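Local coordinates for protein Pre-mRNA splicing factor PRP8 (Cyanidioschyzon merolae, PDB 6NQI) that probably binds spliceosomal snRNAs and intronic pre-mRNA within the spliceosome, this chain being its RNase H-like domain, at residues V27-E32 with L38-V43. Sequence-based numbering, arbitrary orientation.
Sequences VIWIWE and LFVKIV
Ile-30 and Phe-39 face each other as a hydrogen-bonded pair and show how an antiparallel hairpin combines a backbone ladder with two faces. The bonds Ile-30 N to Phe-39 O (3.0 Å) and Phe-39 N to Ile-30 O (2.8 Å) close this pair. On the face they share with Ile-28 and Lys-41, Phe-39 CG lies anti to its carbonyl carbon (chi1 -55°), bringing CD2 within 3.5 Å of Ile-30 CG2, while Ile-30 O approaches the ring edge. Replacing Phe-39 with alanine would probably leave one flank of Ile-30 uncovered and take away a neighbour of Met-69 on helix 54-71. Tight packing continues on the other face, where Val-27 CG1 sits over the centre of the Trp-29 ring and meets Val-40 CG1 at 3.6 Å. Val-40 CG2 approaches Trp-29 CZ3 obliquely, and NE1 is hydrogen-bonded to Thr-18 OG1. Back on the Phe-39 face, partly exposed Lys-41 marks the looser end: its CB stays near Ile-28 O (3.7 Å), but the chain bends at chi2 (73°) and NZ hydrogen-bonds Ser-135 O. This hairpin, between strands 11-21 and 137-141 of a mixed sheet with helices 54-71 and 123-130 on opposite faces, is characteristic of the RNase H-like fold.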
ATOM      1  N   VAL A  27      -7.520   2.294   6.735  1.00 57.90           N
ATOM      2  CA  VAL A  27      -6.923   2.445   5.402  1.00 56.50           C
ATOM      3  C   VAL A  27      -6.613   1.060   4.844  1.00 54.86           C
ATOM      4  O   VAL A  27      -6.231   0.149   5.584  1.00 53.89           O
ATOM      5  CB  VAL A  27      -5.646   3.325   5.432  1.00 55.65           C
ATOM      6  CG1 VAL A  27      -4.886   3.226   4.134  1.00 53.43           C
ATOM      7  CG2 VAL A  27      -5.989   4.780   5.647  1.00 55.58           C
ATOM      8  N   ILE A  28      -6.787   0.898   3.534  1.00 50.58           N
ATOM      9  CA  ILE A  28      -6.266  -0.244   2.785  1.00 46.10           C
ATOM     10  C   ILE A  28      -5.219   0.264   1.792  1.00 44.30           C
ATOM     11  O   ILE A  28      -5.479   1.210   1.033  1.00 43.83           O
ATOM     12  CB  ILE A  28      -7.385  -1.005   2.051  1.00 43.88           C
ATOM     13  CG1 ILE A  28      -8.354  -1.616   3.056  1.00 46.89           C
ATOM     14  CG2 ILE A  28      -6.759  -2.082   1.071  1.00 39.87           C
ATOM     15  CD1 ILE A  28      -9.522  -2.311   2.425  1.00 46.93           C
ATOM     16  N   TRP A  29      -4.028  -0.333   1.822  1.00 41.07           N
ATOM     17  CA  TRP A  29      -2.927   0.089   0.959  1.00 41.10           C
ATOM     18  C   TRP A  29      -2.725  -0.860  -0.212  1.00 38.33           C
ATOM     19  O   TRP A  29      -2.767  -2.080  -0.037  1.00 37.34           O
ATOM     20  CB  TRP A  29      -1.625   0.144   1.749  1.00 44.96           C
ATOM     21  CG  TRP A  29      -1.765   0.717   3.096  1.00 48.47           C
ATOM     22  CD1 TRP A  29      -2.092   0.056   4.239  1.00 48.75           C
ATOM     23  CD2 TRP A  29      -1.519   2.070   3.467  1.00 49.11           C
ATOM     24  NE1 TRP A  29      -2.093   0.924   5.300  1.00 51.18           N
ATOM     25  CE2 TRP A  29      -1.738   2.167   4.848  1.00 51.30           C
ATOM     26  CE3 TRP A  29      -1.127   3.212   2.761  1.00 47.02           C
ATOM     27  CZ2 TRP A  29      -1.593   3.361   5.537  1.00 51.68           C
ATOM     28  CZ3 TRP A  29      -0.987   4.398   3.446  1.00 47.45           C
ATOM     29  CH2 TRP A  29      -1.215   4.463   4.820  1.00 49.70           C
ATOM     30  N   ILE A  30      -2.423  -0.298  -1.384  1.00 45.54           N
ATOM     31  CA  ILE A  30      -1.942  -1.079  -2.533  1.00 45.43           C
ATOM     32  C   ILE A  30      -0.679  -0.424  -3.086  1.00 47.79           C
ATOM     33  O   ILE A  30      -0.745   0.665  -3.672  1.00 47.93           O
ATOM     34  CB  ILE A  30      -2.991  -1.204  -3.646  1.00 43.82           C
ATOM     35  CG1 ILE A  30      -4.250  -1.904  -3.137  1.00 41.82           C
ATOM     36  CG2 ILE A  30      -2.367  -1.934  -4.882  1.00 45.89           C
ATOM     37  CD1 ILE A  30      -5.291  -2.010  -4.190  1.00 41.26           C
ATOM     38  N   TRP A  31       0.454  -1.111  -2.957  1.00 42.63           N
ATOM     39  CA  TRP A  31       1.739  -0.666  -3.493  1.00 43.66           C
ATOM     40  C   TRP A  31       1.962  -1.352  -4.836  1.00 44.31           C
ATOM     41  O   TRP A  31       1.925  -2.584  -4.923  1.00 44.77           O
ATOM     42  CB  TRP A  31       2.870  -0.975  -2.507  1.00 45.08           C
ATOM     43  CG  TRP A  31       4.270  -0.797  -3.046  1.00 45.42           C
ATOM     44  CD1 TRP A  31       4.688   0.109  -3.976  1.00 44.40           C
ATOM     45  CD2 TRP A  31       5.440  -1.550  -2.671  1.00 46.95           C
ATOM     46  NE1 TRP A  31       6.044  -0.043  -4.221  1.00 44.65           N
ATOM     47  CE2 TRP A  31       6.525  -1.051  -3.427  1.00 46.02           C
ATOM     48  CE3 TRP A  31       5.675  -2.594  -1.770  1.00 49.04           C
ATOM     49  CZ2 TRP A  31       7.815  -1.558  -3.305  1.00 46.85           C
ATOM     50  CZ3 TRP A  31       6.967  -3.096  -1.654  1.00 50.14           C
ATOM     51  CH2 TRP A  31       8.012  -2.576  -2.415  1.00 49.00           C
ATOM     52  N   GLU A  32       2.138  -0.559  -5.883  1.00 48.78           N
ATOM     53  CA  GLU A  32       2.498  -1.066  -7.198  1.00 50.00           C
ATOM     54  C   GLU A  32       4.022  -1.051  -7.317  1.00 49.48           C
ATOM     55  O   GLU A  32       4.623   0.016  -7.507  1.00 49.33           O
ATOM     56  CB  GLU A  32       1.848  -0.202  -8.268  1.00 51.53           C
ATOM     57  CG  GLU A  32       2.015  -0.754  -9.642  1.00 52.96           C
ATOM     58  CD  GLU A  32       1.090  -0.104 -10.630  1.00 53.28           C
ATOM     59  OE1 GLU A  32       1.400   1.010 -11.108  1.00 53.59           O
ATOM     60  OE2 GLU A  32       0.026  -0.691 -10.893  1.00 52.43           O
ATOM     61  N   LEU A  38       1.004   4.280  -5.354  1.00 57.94           N
ATOM     62  CA  LEU A  38       0.391   3.858  -4.096  1.00 56.60           C
ATOM     63  C   LEU A  38      -1.089   4.227  -4.072  1.00 55.32           C
ATOM     64  O   LEU A  38      -1.433   5.403  -4.227  1.00 55.42           O
ATOM     65  CB  LEU A  38       1.129   4.476  -2.907  1.00 56.69           C
ATOM     66  CG  LEU A  38       0.585   4.006  -1.561  1.00 56.82           C
ATOM     67  CD1 LEU A  38       0.882   2.542  -1.369  1.00 57.13           C
ATOM     68  CD2 LEU A  38       1.138   4.824  -0.390  1.00 57.51           C
ATOM     69  N   PHE A  39      -1.961   3.222  -3.882  1.00 55.84           N
ATOM     70  CA  PHE A  39      -3.407   3.408  -3.743  1.00 54.33           C
ATOM     71  C   PHE A  39      -3.771   3.391  -2.264  1.00 54.95           C
ATOM     72  O   PHE A  39      -3.770   2.323  -1.632  1.00 55.07           O
ATOM     73  CB  PHE A  39      -4.178   2.298  -4.456  1.00 52.71           C
ATOM     74  CG  PHE A  39      -3.831   2.135  -5.885  1.00 53.13           C
ATOM     75  CD1 PHE A  39      -4.439   2.907  -6.846  1.00 53.07           C
ATOM     76  CD2 PHE A  39      -2.870   1.221  -6.271  1.00 54.43           C
ATOM     77  CE1 PHE A  39      -4.125   2.732  -8.184  1.00 53.95           C
ATOM     78  CE2 PHE A  39      -2.541   1.048  -7.597  1.00 55.86           C
ATOM     79  CZ  PHE A  39      -3.168   1.806  -8.553  1.00 55.38           C
ATOM     80  N   VAL A  40      -4.125   4.557  -1.729  1.00 45.32           N
ATOM     81  CA  VAL A  40      -4.624   4.681  -0.366  1.00 46.96           C
ATOM     82  C   VAL A  40      -6.141   4.707  -0.441  1.00 46.80           C
ATOM     83  O   VAL A  40      -6.731   5.612  -1.052  1.00 46.65           O
ATOM     84  CB  VAL A  40      -4.085   5.940   0.324  1.00 48.31           C
ATOM     85  CG1 VAL A  40      -4.467   5.931   1.775  1.00 50.18           C
ATOM     86  CG2 VAL A  40      -2.591   6.010   0.196  1.00 48.25           C
ATOM     87  N   LYS A  41      -6.775   3.698   0.138  1.00 50.39           N
ATOM     88  CA  LYS A  41      -8.226   3.647   0.213  1.00 51.05           C
ATOM     89  C   LYS A  41      -8.620   3.855   1.674  1.00 54.78           C
ATOM     90  O   LYS A  41      -8.433   2.961   2.502  1.00 56.64           O
ATOM     91  CB  LYS A  41      -8.742   2.318  -0.340  1.00 49.14           C
ATOM     92  CG  LYS A  41     -10.205   2.093  -0.100  1.00 50.71           C
ATOM     93  CD  LYS A  41     -11.088   2.976  -0.997  1.00 50.43           C
ATOM     94  CE  LYS A  41     -12.556   2.538  -0.910  1.00 52.36           C
ATOM     95  NZ  LYS A  41     -13.444   3.389  -1.747  1.00 52.42           N
ATOM     96  N   ILE A  42      -9.149   5.030   1.994  1.00 56.63           N
ATOM     97  CA  ILE A  42      -9.575   5.318   3.365  1.00 59.70           C
ATOM     98  C   ILE A  42     -10.902   4.613   3.625  1.00 61.48           C
ATOM     99  O   ILE A  42     -11.861   4.797   2.875  1.00 60.83           O
ATOM    100  CB  ILE A  42      -9.687   6.835   3.602  1.00 60.06           C
ATOM    101  CG1 ILE A  42      -8.376   7.528   3.177  1.00 58.58           C
ATOM    102  CG2 ILE A  42      -9.994   7.113   5.042  1.00 62.09           C
ATOM    103  CD1 ILE A  42      -8.417   9.038   3.176  1.00 58.84           C
ATOM    104  N   VAL A  43     -10.936   3.754   4.647  1.00 51.78           N
ATOM    105  CA  VAL A  43     -12.131   3.014   5.067  1.00 53.74           C
ATOM    106  C   VAL A  43     -12.812   3.799   6.194  1.00 54.45           C
ATOM    107  O   VAL A  43     -12.290   3.886   7.314  1.00 54.25           O
ATOM    108  CB  VAL A  43     -11.782   1.591   5.521  1.00 55.17           C
ATOM    109  CG1 VAL A  43     -13.020   0.874   6.060  1.00 57.01           C
ATOM    110  CG2 VAL A  43     -11.154   0.808   4.373  1.00 54.05           C
TER